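Local coordinates for Cag-Z (Helicobacter pylori, PDB 1S2X), which is of unknown function but is encoded in the cag pathogenicity island, which specifies a type IV secretion system, and so probably serves that system, at residues S116-V127 / I171-L182. The protein carries 1 engineered substitution. Residues are numbered along the deposited sequence; the frame is centred on the assembly and turned at random.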
loop_
_atom_site.group_PDB
_atom_site.type_symbol
_atom_site.label_atom_id
_atom_site.label_comp_id
_atom_site.label_asym_id
_atom_site.label_seq_id
_atom_site.Cartn_x
_atom_site.Cartn_y
_atom_site.Cartn_z
ATOM N N SER A 116 7.499 -11.364 -14.026
ATOM C CA SER A 116 6.716 -10.134 -14.047
ATOM C C SER A 116 5.366 -10.314 -13.363
ATOM O O SER A 116 4.868 -9.389 -12.719
ATOM C CB SER A 116 6.554 -9.675 -15.500
ATOM O OG SER A 116 5.811 -10.632 -16.241
ATOM N N ASP A 117 4.762 -11.487 -13.479
ATOM C CA ASP A 117 3.497 -11.817 -12.841
ATOM C C ASP A 117 3.653 -11.830 -11.319
ATOM O O ASP A 117 2.720 -11.491 -10.600
ATOM C CB ASP A 117 2.955 -13.176 -13.263
ATOM C CG ASP A 117 2.354 -13.246 -14.645
ATOM O OD1 ASP A 117 2.001 -12.210 -15.240
ATOM O OD2 ASP A 117 2.215 -14.377 -15.151
ATOM N N ASN A 118 4.828 -12.228 -10.832
ATOM C CA ASN A 118 5.014 -12.228 -9.387
ATOM C C ASN A 118 5.348 -10.819 -8.899
ATOM O O ASN A 118 5.082 -10.495 -7.739
ATOM C CB ASN A 118 6.101 -13.217 -8.965
ATOM C CG ASN A 118 5.633 -14.653 -9.093
ATOM O OD1 ASN A 118 4.430 -14.916 -9.192
ATOM N ND2 ASN A 118 6.583 -15.584 -9.088
ATOM N N PHE A 119 5.928 -10.016 -9.788
ATOM C CA PHE A 119 6.179 -8.604 -9.501
ATOM C C PHE A 119 4.827 -7.896 -9.398
ATOM O O PHE A 119 4.557 -7.157 -8.452
ATOM C CB PHE A 119 7.070 -7.930 -10.542
ATOM C CG PHE A 119 7.145 -6.414 -10.451
ATOM C CD1 PHE A 119 6.327 -5.601 -11.221
ATOM C CD2 PHE A 119 8.032 -5.800 -9.590
ATOM C CE1 PHE A 119 6.376 -4.222 -11.130
ATOM C CE2 PHE A 119 8.083 -4.417 -9.473
ATOM C CZ PHE A 119 7.248 -3.627 -10.234
ATOM N N ASN A 120 3.975 -8.138 -10.395
ATOM C CA ASN A 120 2.689 -7.459 -10.399
ATOM C C ASN A 120 1.898 -7.784 -9.128
ATOM O O ASN A 120 1.272 -6.893 -8.557
ATOM C CB ASN A 120 1.849 -7.831 -11.618
ATOM C CG ASN A 120 0.685 -6.868 -11.802
ATOM O OD1 ASN A 120 0.859 -5.659 -11.644
ATOM N ND2 ASN A 120 -0.500 -7.366 -12.136
ATOM N N ASN A 121 1.932 -9.042 -8.716
ATOM C CA ASN A 121 1.119 -9.556 -7.625
ATOM C C ASN A 121 1.668 -9.241 -6.249
ATOM O O ASN A 121 0.926 -8.923 -5.303
ATOM C CB ASN A 121 0.965 -11.082 -7.801
ATOM C CG ASN A 121 -0.011 -11.324 -8.948
ATOM O OD1 ASN A 121 -0.001 -12.372 -9.579
ATOM N ND2 ASN A 121 -0.846 -10.323 -9.197
ATOM N N PHE A 122 2.993 -9.330 -6.128
ATOM C CA PHE A 122 3.590 -9.019 -4.829
ATOM C C PHE A 122 3.446 -7.536 -4.516
ATOM O O PHE A 122 3.153 -7.143 -3.385
ATOM C CB PHE A 122 5.044 -9.458 -4.856
ATOM C CG PHE A 122 5.903 -8.976 -3.701
ATOM C CD1 PHE A 122 6.747 -7.895 -3.856
ATOM C CD2 PHE A 122 5.867 -9.603 -2.469
ATOM C CE1 PHE A 122 7.530 -7.453 -2.807
ATOM C CE2 PHE A 122 6.660 -9.176 -1.423
ATOM C CZ PHE A 122 7.508 -8.099 -1.591
ATOM N N THR A 123 3.647 -6.673 -5.518
ATOM C CA THR A 123 3.596 -5.243 -5.246
ATOM C C THR A 123 2.154 -4.790 -5.038
ATOM O O THR A 123 1.895 -4.052 -4.085
ATOM C CB THR A 123 4.210 -4.367 -6.355
ATOM O OG1 THR A 123 3.585 -4.666 -7.602
ATOM C CG2 THR A 123 5.693 -4.663 -6.509
ATOM N N CYS A 124 1.277 -5.239 -5.925
ATOM C CA CYS A 124 -0.138 -4.873 -5.851
ATOM C C CYS A 124 -0.780 -5.354 -4.556
ATOM O O CYS A 124 -1.661 -4.692 -3.996
ATOM C CB CYS A 124 -0.884 -5.403 -7.076
ATOM S SG CYS A 124 -0.694 -4.340 -8.533
ATOM N N ASP A 125 -0.366 -6.498 -4.017
ATOM C CA ASP A 125 -0.925 -6.933 -2.740
ATOM C C ASP A 125 -0.372 -6.073 -1.617
ATOM O O ASP A 125 -1.042 -5.795 -0.623
ATOM C CB ASP A 125 -0.621 -8.398 -2.441
ATOM C CG ASP A 125 -1.349 -9.370 -3.351
ATOM O OD1 ASP A 125 -2.212 -8.945 -4.145
ATOM O OD2 ASP A 125 -1.037 -10.584 -3.272
ATOM N N GLU A 126 0.885 -5.627 -1.730
ATOM C CA GLU A 126 1.362 -4.822 -0.599
ATOM C C GLU A 126 0.714 -3.440 -0.616
ATOM O O GLU A 126 0.455 -2.892 0.460
ATOM C CB GLU A 126 2.884 -4.704 -0.579
ATOM C CG GLU A 126 3.582 -5.896 0.058
ATOM C CD GLU A 126 3.349 -5.940 1.557
ATOM O OE1 GLU A 126 2.714 -6.905 2.020
ATOM O OE2 GLU A 126 3.794 -5.014 2.268
ATOM N N VAL A 127 0.445 -2.873 -1.782
ATOM C CA VAL A 127 -0.278 -1.605 -1.878
ATOM C C VAL A 127 -1.697 -1.730 -1.326
ATOM O O VAL A 127 -2.207 -0.824 -0.666
ATOM C CB VAL A 127 -0.376 -1.085 -3.325
ATOM C CG1 VAL A 127 -1.248 0.157 -3.378
ATOM C CG2 VAL A 127 0.994 -0.772 -3.904
ATOM N N ILE A 171 1.205 5.258 -7.647
ATOM C CA ILE A 171 2.090 4.111 -7.457
ATOM C C ILE A 171 1.578 2.881 -8.201
ATOM O O ILE A 171 2.339 2.187 -8.875
ATOM C CB ILE A 171 2.267 3.776 -5.971
ATOM C CG1 ILE A 171 3.037 4.838 -5.172
ATOM C CG2 ILE A 171 2.926 2.413 -5.814
ATOM C CD1 ILE A 171 3.456 4.335 -3.807
ATOM N N VAL A 172 0.288 2.580 -8.100
ATOM C CA VAL A 172 -0.256 1.446 -8.845
ATOM C C VAL A 172 -0.030 1.660 -10.342
ATOM O O VAL A 172 0.133 0.722 -11.126
ATOM C CB VAL A 172 -1.747 1.271 -8.532
ATOM C CG1 VAL A 172 -2.457 0.399 -9.555
ATOM C CG2 VAL A 172 -1.920 0.693 -7.129
ATOM N N GLN A 173 -0.027 2.933 -10.731
ATOM C CA GLN A 173 0.125 3.281 -12.140
ATOM C C GLN A 173 1.552 3.000 -12.597
ATOM O O GLN A 173 1.781 2.554 -13.719
ATOM C CB GLN A 173 -0.242 4.741 -12.420
ATOM C CG GLN A 173 -1.704 4.930 -12.804
ATOM C CD GLN A 173 -2.103 6.367 -13.055
ATOM O OE1 GLN A 173 -2.293 7.145 -12.116
ATOM N NE2 GLN A 173 -2.247 6.738 -14.336
ATOM N N ASP A 174 2.496 3.268 -11.699
ATOM C CA ASP A 174 3.895 2.996 -12.014
ATOM C C ASP A 174 4.218 1.501 -11.988
ATOM O O ASP A 174 5.075 1.056 -12.762
ATOM C CB ASP A 174 4.794 3.751 -11.043
ATOM C CG ASP A 174 6.266 3.629 -11.377
ATOM O OD1 ASP A 174 6.951 2.931 -10.591
ATOM O OD2 ASP A 174 6.718 4.222 -12.381
ATOM N N ILE A 175 3.568 0.738 -11.120
ATOM C CA ILE A 175 3.684 -0.716 -11.063
ATOM C C ILE A 175 3.281 -1.300 -12.420
ATOM O O ILE A 175 3.976 -2.182 -12.927
ATOM C CB ILE A 175 2.807 -1.319 -9.960
ATOM C CG1 ILE A 175 3.369 -1.137 -8.543
ATOM C CG2 ILE A 175 2.530 -2.785 -10.223
ATOM C CD1 ILE A 175 2.376 -1.498 -7.456
ATOM N N GLY A 176 2.185 -0.761 -12.955
ATOM C CA GLY A 176 1.641 -1.103 -14.259
ATOM C C GLY A 176 2.616 -0.819 -15.385
ATOM O O GLY A 176 2.765 -1.597 -16.335
ATOM N N THR A 177 3.322 0.307 -15.291
ATOM C CA THR A 177 4.367 0.622 -16.258
ATOM C C THR A 177 5.623 -0.212 -16.074
ATOM O O THR A 177 6.347 -0.502 -17.032
ATOM C CB THR A 177 4.776 2.104 -16.137
ATOM O OG1 THR A 177 3.584 2.856 -16.342
ATOM C CG2 THR A 177 5.783 2.472 -17.213
ATOM N N LYS A 178 5.892 -0.592 -14.824
ATOM C CA LYS A 178 7.078 -1.412 -14.584
ATOM C C LYS A 178 6.780 -2.847 -15.007
ATOM O O LYS A 178 7.652 -3.596 -15.442
ATOM C CB LYS A 178 7.511 -1.316 -13.125
ATOM C CG LYS A 178 8.288 -0.052 -12.771
ATOM C CD LYS A 178 8.503 0.042 -11.271
ATOM C CE LYS A 178 9.764 0.818 -10.914
ATOM N NZ LYS A 178 9.513 2.287 -10.842
ATOM N N TYR A 179 5.506 -3.218 -14.873
ATOM C CA TYR A 179 5.055 -4.521 -15.334
ATOM C C TYR A 179 5.242 -4.610 -16.852
ATOM O O TYR A 179 5.707 -5.629 -17.351
ATOM C CB TYR A 179 3.593 -4.783 -14.981
ATOM C CG TYR A 179 3.026 -6.032 -15.617
ATOM C CD1 TYR A 179 2.259 -5.990 -16.773
ATOM C CD2 TYR A 179 3.273 -7.273 -15.042
ATOM C CE1 TYR A 179 1.752 -7.141 -17.338
ATOM C CE2 TYR A 179 2.773 -8.434 -15.599
ATOM C CZ TYR A 179 2.014 -8.358 -16.743
ATOM O OH TYR A 179 1.509 -9.510 -17.299
ATOM N N ILE A 180 4.834 -3.546 -17.535
ATOM C CA ILE A 180 5.019 -3.458 -18.982
ATOM C C ILE A 180 6.469 -3.795 -19.314
ATOM O O ILE A 180 6.781 -4.733 -20.036
ATOM C CB ILE A 180 4.700 -2.057 -19.517
ATOM C CG1 ILE A 180 3.206 -1.710 -19.489
ATOM C CG2 ILE A 180 5.254 -1.865 -20.917
ATOM C CD1 ILE A 180 2.342 -2.877 -19.058
ATOM N N ILE A 181 7.349 -2.995 -18.727
ATOM C CA ILE A 181 8.779 -3.154 -18.951
ATOM C C ILE A 181 9.231 -4.586 -18.696
ATOM O O ILE A 181 9.817 -5.218 -19.574
ATOM C CB ILE A 181 9.572 -2.166 -18.073
ATOM C CG1 ILE A 181 9.205 -0.697 -18.286
ATOM C CG2 ILE A 181 11.070 -2.357 -18.253
ATOM C CD1 ILE A 181 10.207 0.252 -17.662
ATOM N N LEU A 182 8.969 -5.107 -17.507
ATOM C CA LEU A 182 9.474 -6.407 -17.100
ATOM C C LEU A 182 8.904 -7.549 -17.924
ATOM O O LEU A 182 9.495 -8.626 -18.036
ATOM C CB LEU A 182 9.133 -6.652 -15.623
ATOM C CG LEU A 182 10.013 -5.934 -14.608
ATOM C CD1 LEU A 182 9.500 -6.164 -13.189
ATOM C CD2 LEU A 182 11.460 -6.392 -14.714
#
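Ile175 of helix 161-183 packs as a knob into helix 105-135, antiparallel to it in this all-helical fold, and sits in the hole formed by Phe119, Asn120, Thr123 and Cys124. The axes of segments 116-127 and 171-182 come within 9.4 Å, with their directions 168° apart. Thr123 OG1 lies 3.4 Å from both CD1 and CG2 of Ile175, and CG2, placed anti to the backbone N, also meets Asn120 OD1 and Cys124 SG. The Thr123 hydroxyl that touches both methyls spends its proton within its own helix, on Phe119 O at 2.8 Å, an oxygen that also takes the Thr123 N-H from the other face of its carbonyl plane. One turn toward Ser116, Leu182 CD1 lies over one face of the Phe119 ring in a CH-pi contact, 3.8 Å from the centroid; Thr123 CG2 of the ring's own helix lies over the other, offset toward the rim, and Ile175 O meets the edge in the ring plane. Helix 74-101 adjoins the pair: Leu182 touches Cys91 and Ile171 touches Tyr77. Along one flank Tyr179, its CG anti to the backbone N (chi1 171°), brings its ring edge to Ser116 O, with CD2 3.5 Å away; its OH reaches Asp117 OD1 in a weak hydrogen bond of 3.4 Å. At the other end Val127 splits its two methyls between residues of the facing helix, CG1 against Val172 CG2 at 3.8 Å and CG2 against Ile175 CD1.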